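Local coordinates for sterol regulatory element-binding protein cleavage-activating protein (Schizosaccharomyces pombe, PDB 4YHC) that escorts sre1 for processing at low sterol and oxygen levels, this chain being its WD40 domain, at residues 284-289 and 301-306; 267-272 and 355-360. The protein carries 9 engineered substitutions. All coordinates share one frame; numbering follows the deposited sequence.

Contact 1. Residues 284-289 and 301-306; sequences VSSISF and YYYYGN
Tyr302 O receives the backbone N-H of Phe289 at 2.7 Å in a nearly straight bond (165° at the hydrogen), and the CA-H of Ser288 adds a weaker contact to the same oxygen, CA to O 3.1 Å. This is one rung of an antiparallel beta hairpin, strands 281-292 and 299-304, inside a blade of the WD40 propeller. Tyr302 N returns a bond to Phe289 O, completing that hydrogen-bonded pair. Ile287 and Tyr304 form the next such pair, in which Tyr304 N meets Ile287 O at 2.8 Å. Their side chains share a face with those of Phe289 and Tyr302. There Tyr304, with CG beside the backbone N, crosses the phenyl group, its edge toward the face of Phe289 in an offset edge-to-face (T-shaped) pair, the planes at 67°. The approach is closest at Tyr304 CE1 and Phe289 CE2, 3.4 Å apart; broad, flat residues suit this buried place, where Phe258 packs on both rings. With an alanine in place of Tyr304, the face of Phe289 would probably lose its cross-strand ring edge, opening a gap beside Phe258. The other face is more polar. Tyr303 has CG anti to the backbone N (chi1 173°), which lays its ring beside the two small serines. Ser288 OG lies at the ring's edge, 3.4 Å from CD1 of Tyr303, and is bonded to Gly361 O; Ser286 OG, bonded to Ser273 OG, approaches CE1 of Tyr303 obliquely. Gly305 ends the pairing with backbone angles that call for glycine, since a CB would be jammed against Tyr304 O and crowd Ser286 CB. Just beyond, a water donates to Ser285 O at 2.8 Å and makes a weak bond with Asn306 N.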
loop_
_atom_site.group_PDB
_atom_site.type_symbol
_atom_site.label_atom_id
_atom_site.label_comp_id
_atom_site.label_asym_id
_atom_site.label_seq_id
_atom_site.Cartn_x
_atom_site.Cartn_y
_atom_site.Cartn_z
ATOM N N VAL A 284 -17.535 -0.552 -7.454
ATOM C CA VAL A 284 -16.935 -1.533 -6.555
ATOM C C VAL A 284 -17.977 -2.328 -5.842
ATOM O O VAL A 284 -19.119 -1.870 -5.675
ATOM C CB VAL A 284 -15.990 -0.843 -5.501
ATOM C CG1 VAL A 284 -14.962 -0.020 -6.225
ATOM C CG2 VAL A 284 -16.789 0.008 -4.497
ATOM N N SER A 285 -17.633 -3.540 -5.427
ATOM C CA SER A 285 -18.578 -4.347 -4.698
ATOM C C SER A 285 -18.557 -4.022 -3.188
ATOM O O SER A 285 -19.524 -4.353 -2.506
ATOM C CB SER A 285 -18.257 -5.840 -4.820
ATOM O OG SER A 285 -18.367 -6.289 -6.160
ATOM N N SER A 286 -17.479 -3.412 -2.701
ATOM C CA SER A 286 -17.271 -3.150 -1.226
ATOM C C SER A 286 -16.162 -2.182 -0.980
ATOM O O SER A 286 -15.333 -1.969 -1.890
ATOM C CB SER A 286 -17.022 -4.389 -0.387
ATOM O OG SER A 286 -15.804 -5.058 -0.683
ATOM N N ILE A 287 -16.175 -1.538 0.200
ATOM C CA ILE A 287 -15.095 -0.633 0.584
ATOM C C ILE A 287 -14.695 -1.062 1.977
ATOM O O ILE A 287 -15.588 -1.297 2.830
ATOM C CB ILE A 287 -15.585 0.813 0.657
ATOM C CG1 ILE A 287 -16.354 1.190 -0.586
ATOM C CG2 ILE A 287 -14.419 1.782 0.912
ATOM C CD1 ILE A 287 -16.976 2.584 -0.521
ATOM N N SER A 288 -13.398 -1.059 2.258
ATOM C CA SER A 288 -12.860 -1.436 3.586
ATOM C C SER A 288 -11.882 -0.385 3.995
ATOM O O SER A 288 -11.016 0.073 3.161
ATOM C CB SER A 288 -12.106 -2.729 3.553
ATOM O OG SER A 288 -12.881 -3.834 3.186
ATOM N N PHE A 289 -11.975 -0.005 5.276
ATOM C CA PHE A 289 -11.028 0.949 5.900
ATOM C C PHE A 289 -10.277 0.196 6.981
ATOM O O PHE A 289 -10.885 -0.651 7.671
ATOM C CB PHE A 289 -11.706 2.132 6.607
ATOM C CG PHE A 289 -12.546 2.989 5.757
ATOM C CD1 PHE A 289 -12.184 3.292 4.439
ATOM C CD2 PHE A 289 -13.678 3.565 6.246
ATOM C CE1 PHE A 289 -12.966 4.116 3.636
ATOM C CE2 PHE A 289 -14.451 4.399 5.448
ATOM C CZ PHE A 289 -14.110 4.633 4.108
ATOM N N TYR A 301 -11.027 -2.559 11.505
ATOM C CA TYR A 301 -11.390 -2.767 10.085
ATOM C C TYR A 301 -12.870 -2.553 9.932
ATOM O O TYR A 301 -13.670 -3.177 10.623
ATOM C CB TYR A 301 -11.000 -4.160 9.625
ATOM C CG TYR A 301 -9.520 -4.391 9.677
ATOM C CD1 TYR A 301 -8.898 -4.798 10.854
ATOM C CD2 TYR A 301 -8.745 -4.226 8.518
ATOM C CE1 TYR A 301 -7.529 -5.018 10.903
ATOM C CE2 TYR A 301 -7.392 -4.429 8.552
ATOM C CZ TYR A 301 -6.780 -4.854 9.739
ATOM O OH TYR A 301 -5.444 -4.979 9.744
ATOM N N TYR A 302 -13.229 -1.541 9.143
ATOM C CA TYR A 302 -14.601 -1.286 8.812
ATOM C C TYR A 302 -14.802 -1.721 7.368
ATOM O O TYR A 302 -14.002 -1.314 6.466
ATOM C CB TYR A 302 -14.892 0.196 8.927
ATOM C CG TYR A 302 -15.173 0.714 10.303
ATOM C CD1 TYR A 302 -14.308 0.476 11.348
ATOM C CD2 TYR A 302 -16.291 1.503 10.541
ATOM C CE1 TYR A 302 -14.541 0.998 12.612
ATOM C CE2 TYR A 302 -16.559 2.016 11.815
ATOM C CZ TYR A 302 -15.670 1.756 12.832
ATOM O OH TYR A 302 -15.898 2.312 14.016
ATOM N N TYR A 303 -15.776 -2.571 7.178
ATOM C CA TYR A 303 -16.157 -3.131 5.887
ATOM C C TYR A 303 -17.582 -2.694 5.540
ATOM O O TYR A 303 -18.556 -2.892 6.355
ATOM C CB TYR A 303 -16.083 -4.659 5.954
ATOM C CG TYR A 303 -16.615 -5.349 4.725
ATOM C CD1 TYR A 303 -15.806 -5.504 3.568
ATOM C CD2 TYR A 303 -17.902 -5.864 4.695
ATOM C CE1 TYR A 303 -16.302 -6.145 2.426
ATOM C CE2 TYR A 303 -18.399 -6.518 3.583
ATOM C CZ TYR A 303 -17.574 -6.668 2.457
ATOM O OH TYR A 303 -18.087 -7.280 1.351
ATOM N N TYR A 304 -17.730 -2.096 4.362
ATOM C CA TYR A 304 -19.025 -1.641 3.873
ATOM C C TYR A 304 -19.422 -2.398 2.615
ATOM O O TYR A 304 -18.655 -2.464 1.658
ATOM C CB TYR A 304 -18.989 -0.146 3.548
ATOM C CG TYR A 304 -18.492 0.746 4.659
ATOM C CD1 TYR A 304 -17.144 1.038 4.787
ATOM C CD2 TYR A 304 -19.373 1.313 5.567
ATOM C CE1 TYR A 304 -16.686 1.861 5.795
ATOM C CE2 TYR A 304 -18.924 2.137 6.579
ATOM C CZ TYR A 304 -17.579 2.407 6.687
ATOM O OH TYR A 304 -17.123 3.226 7.689
ATOM N N GLY A 305 -20.625 -2.959 2.610
ATOM C CA GLY A 305 -21.145 -3.594 1.414
ATOM C C GLY A 305 -21.887 -4.897 1.620
ATOM O O GLY A 305 -21.684 -5.598 2.608
ATOM N N ASN A 306 -22.750 -5.218 0.663
ATOM C CA ASN A 306 -23.453 -6.492 0.647
ATOM C C ASN A 306 -22.645 -7.521 -0.132
ATOM O O ASN A 306 -23.009 -8.693 -0.192
ATOM C CB ASN A 306 -24.841 -6.332 0.028
ATOM C CG ASN A 306 -25.607 -5.162 0.609
ATOM O OD1 ASN A 306 -25.038 -4.308 1.286
ATOM N ND2 ASN A 306 -26.908 -5.117 0.348
HETATM O O HOH W 1 -22.272 -3.819 -2.342
#

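Contact 2. Residues 267-272 and 355-360; sequences TFSVGV and SVMSSD. Engineered in segment 355-360: Ser355 (natural residue Cys).
Met357 lays its terminal methyl against the backbone of the opposing segment, with CE 3.5 Å from Gly271 N and also in touch with Val270 C. Its CG sits between the backbone N and carbonyl carbon (chi1 69°), and beyond that the chain is fully extended, carrying CE across to the peptide. A long, unbranched thioether suits this task, because the two strands lie too far apart to pair and its extended chain bridges the interval. Ser269 OG also lies near the methyl, 4.1 Å from CE of Met357. The segments belong to adjacent blades of the WD40 beta-propeller: strands 269-278 and 354-357 are edge strands of their own sheets facing the central region, and the axes of 269-272 and 355-357 approach to 9.5 Å and are inclined by 43°. Past the methionine the turn at 358-360 swings in and takes over the contact. Gly271 makes room for it, since a CB there would clash with Ser359 O. A water bridges the two backbones, donating to Ser359 O at 2.6 Å and accepting from Val272 N at 3.0 Å. Farther on, Asp360 CB packs on Val272 O at 3.1 Å, and its CA-H makes a bent contact with the same oxygen. The carboxylate itself turns away from the strand and braces the turn: Ser358 OG donates to Asp360 OD1 at 3.1 Å, nearly in line with that C-O bond, and Leu362 N also binds OD1, an Asx-turn bond. These two donors probably fix the rotation of the carboxylate, which an aspartate is short enough to bring back over its own turn. Ser359 also points away from the strand, and its OG is bonded to Asp446 OD1.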
loop_
_atom_site.group_PDB
_atom_site.type_symbol
_atom_site.label_atom_id
_atom_site.label_comp_id
_atom_site.label_asym_id
_atom_site.label_seq_id
_atom_site.Cartn_x
_atom_site.Cartn_y
_atom_site.Cartn_z
ATOM N N THR A 267 -2.401 6.384 10.186
ATOM C CA THR A 267 -2.630 4.941 10.291
ATOM C C THR A 267 -3.748 4.401 9.416
ATOM O O THR A 267 -4.102 3.250 9.599
ATOM C CB THR A 267 -2.949 4.551 11.736
ATOM O OG1 THR A 267 -4.206 5.189 12.123
ATOM C CG2 THR A 267 -1.782 5.067 12.670
ATOM N N PHE A 268 -4.277 5.223 8.519
ATOM C CA PHE A 268 -5.449 4.955 7.752
ATOM C C PHE A 268 -5.135 4.383 6.338
ATOM O O PHE A 268 -4.320 4.930 5.619
ATOM C CB PHE A 268 -6.229 6.263 7.608
ATOM C CG PHE A 268 -7.557 6.140 6.867
ATOM C CD1 PHE A 268 -8.702 5.724 7.509
ATOM C CD2 PHE A 268 -7.678 6.528 5.560
ATOM C CE1 PHE A 268 -9.917 5.653 6.861
ATOM C CE2 PHE A 268 -8.869 6.416 4.866
ATOM C CZ PHE A 268 -10.003 5.976 5.515
ATOM N N SER A 269 -5.818 3.335 5.933
ATOM C CA SER A 269 -5.741 2.901 4.539
ATOM C C SER A 269 -7.102 2.412 4.074
ATOM O O SER A 269 -8.055 2.237 4.904
ATOM C CB SER A 269 -4.637 1.861 4.340
ATOM O OG SER A 269 -4.936 0.760 5.100
ATOM N N VAL A 270 -7.211 2.225 2.747
ATOM C CA VAL A 270 -8.479 1.832 2.139
ATOM C C VAL A 270 -8.262 0.726 1.168
ATOM O O VAL A 270 -7.315 0.765 0.429
ATOM C CB VAL A 270 -9.136 2.997 1.382
ATOM C CG1 VAL A 270 -10.512 2.612 0.754
ATOM C CG2 VAL A 270 -9.241 4.186 2.288
ATOM N N GLY A 271 -9.132 -0.236 1.118
ATOM C CA GLY A 271 -9.132 -1.129 -0.088
ATOM C C GLY A 271 -10.552 -1.215 -0.625
ATOM O O GLY A 271 -11.514 -1.087 0.157
ATOM N N VAL A 272 -10.698 -1.384 -1.932
ATOM C CA VAL A 272 -11.992 -1.618 -2.570
ATOM C C VAL A 272 -11.955 -2.894 -3.457
ATOM O O VAL A 272 -10.889 -3.309 -3.994
ATOM C CB VAL A 272 -12.469 -0.391 -3.370
ATOM C CG1 VAL A 272 -12.622 0.862 -2.499
ATOM C CG2 VAL A 272 -11.488 -0.088 -4.489
ATOM N N SER A 355 -1.658 -7.446 12.164
ATOM C CA SER A 355 -2.642 -7.739 11.139
ATOM C C SER A 355 -2.556 -6.815 9.947
ATOM O O SER A 355 -2.069 -5.708 10.065
ATOM C CB SER A 355 -4.033 -7.625 11.728
ATOM O OG SER A 355 -4.418 -6.311 11.945
ATOM N N VAL A 356 -3.128 -7.235 8.825
ATOM C CA VAL A 356 -3.101 -6.468 7.630
ATOM C C VAL A 356 -4.174 -7.003 6.669
ATOM O O VAL A 356 -4.421 -8.202 6.585
ATOM C CB VAL A 356 -1.718 -6.483 6.991
ATOM C CG1 VAL A 356 -1.158 -7.912 6.830
ATOM C CG2 VAL A 356 -1.664 -5.746 5.650
ATOM N N MET A 357 -4.849 -6.107 5.983
ATOM C CA MET A 357 -5.844 -6.540 4.980
ATOM C C MET A 357 -5.270 -6.692 3.576
ATOM O O MET A 357 -4.301 -6.020 3.198
ATOM C CB MET A 357 -7.056 -5.642 4.970
ATOM C CG MET A 357 -6.865 -4.235 4.462
ATOM S SD MET A 357 -8.421 -3.293 4.676
ATOM C CE MET A 357 -7.943 -1.778 4.004
ATOM N N SER A 358 -5.891 -7.545 2.818
ATOM C CA SER A 358 -5.552 -7.709 1.427
ATOM C C SER A 358 -5.796 -6.450 0.615
ATOM O O SER A 358 -6.501 -5.523 1.072
ATOM C CB SER A 358 -6.339 -8.875 0.856
ATOM O OG SER A 358 -7.709 -8.590 0.874
ATOM N N SER A 359 -5.236 -6.397 -0.616
ATOM C CA SER A 359 -5.263 -5.115 -1.331
ATOM C C SER A 359 -6.665 -4.661 -1.741
ATOM O O SER A 359 -6.897 -3.457 -1.956
ATOM C CB SER A 359 -4.359 -5.207 -2.583
ATOM O OG SER A 359 -4.760 -6.342 -3.307
ATOM N N ASP A 360 -7.620 -5.585 -1.859
ATOM C CA ASP A 360 -9.014 -5.182 -2.094
ATOM C C ASP A 360 -9.892 -5.056 -0.811
ATOM O O ASP A 360 -11.047 -4.793 -0.916
ATOM C CB ASP A 360 -9.737 -6.077 -3.110
ATOM C CG ASP A 360 -9.862 -7.463 -2.651
ATOM O OD1 ASP A 360 -9.427 -7.728 -1.503
ATOM O OD2 ASP A 360 -10.424 -8.295 -3.385
HETATM O O HOH W 2 -8.020 -1.436 -3.211
#

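How the contacts relate
Contact 1 is wholly buried and holds two strands of one blade together, whereas contact 2 is partly buried, nearer the centre of the chain, and joins two blades. The chemistry follows: paired backbones and packed aromatic rings within the sheet, against a methyl, a bridging water and a turn between sheets. Strands 269-278 and 281-292 are neighbours in the same sheet, so Gly271 N bonds to Ser288 O at 2.8 Å and couples the two sites directly. A second probable bond joins Tyr301 OH to OG of the engineered Ser355. Along the chain, contact 1 is nested within the loop that contact 2 closes.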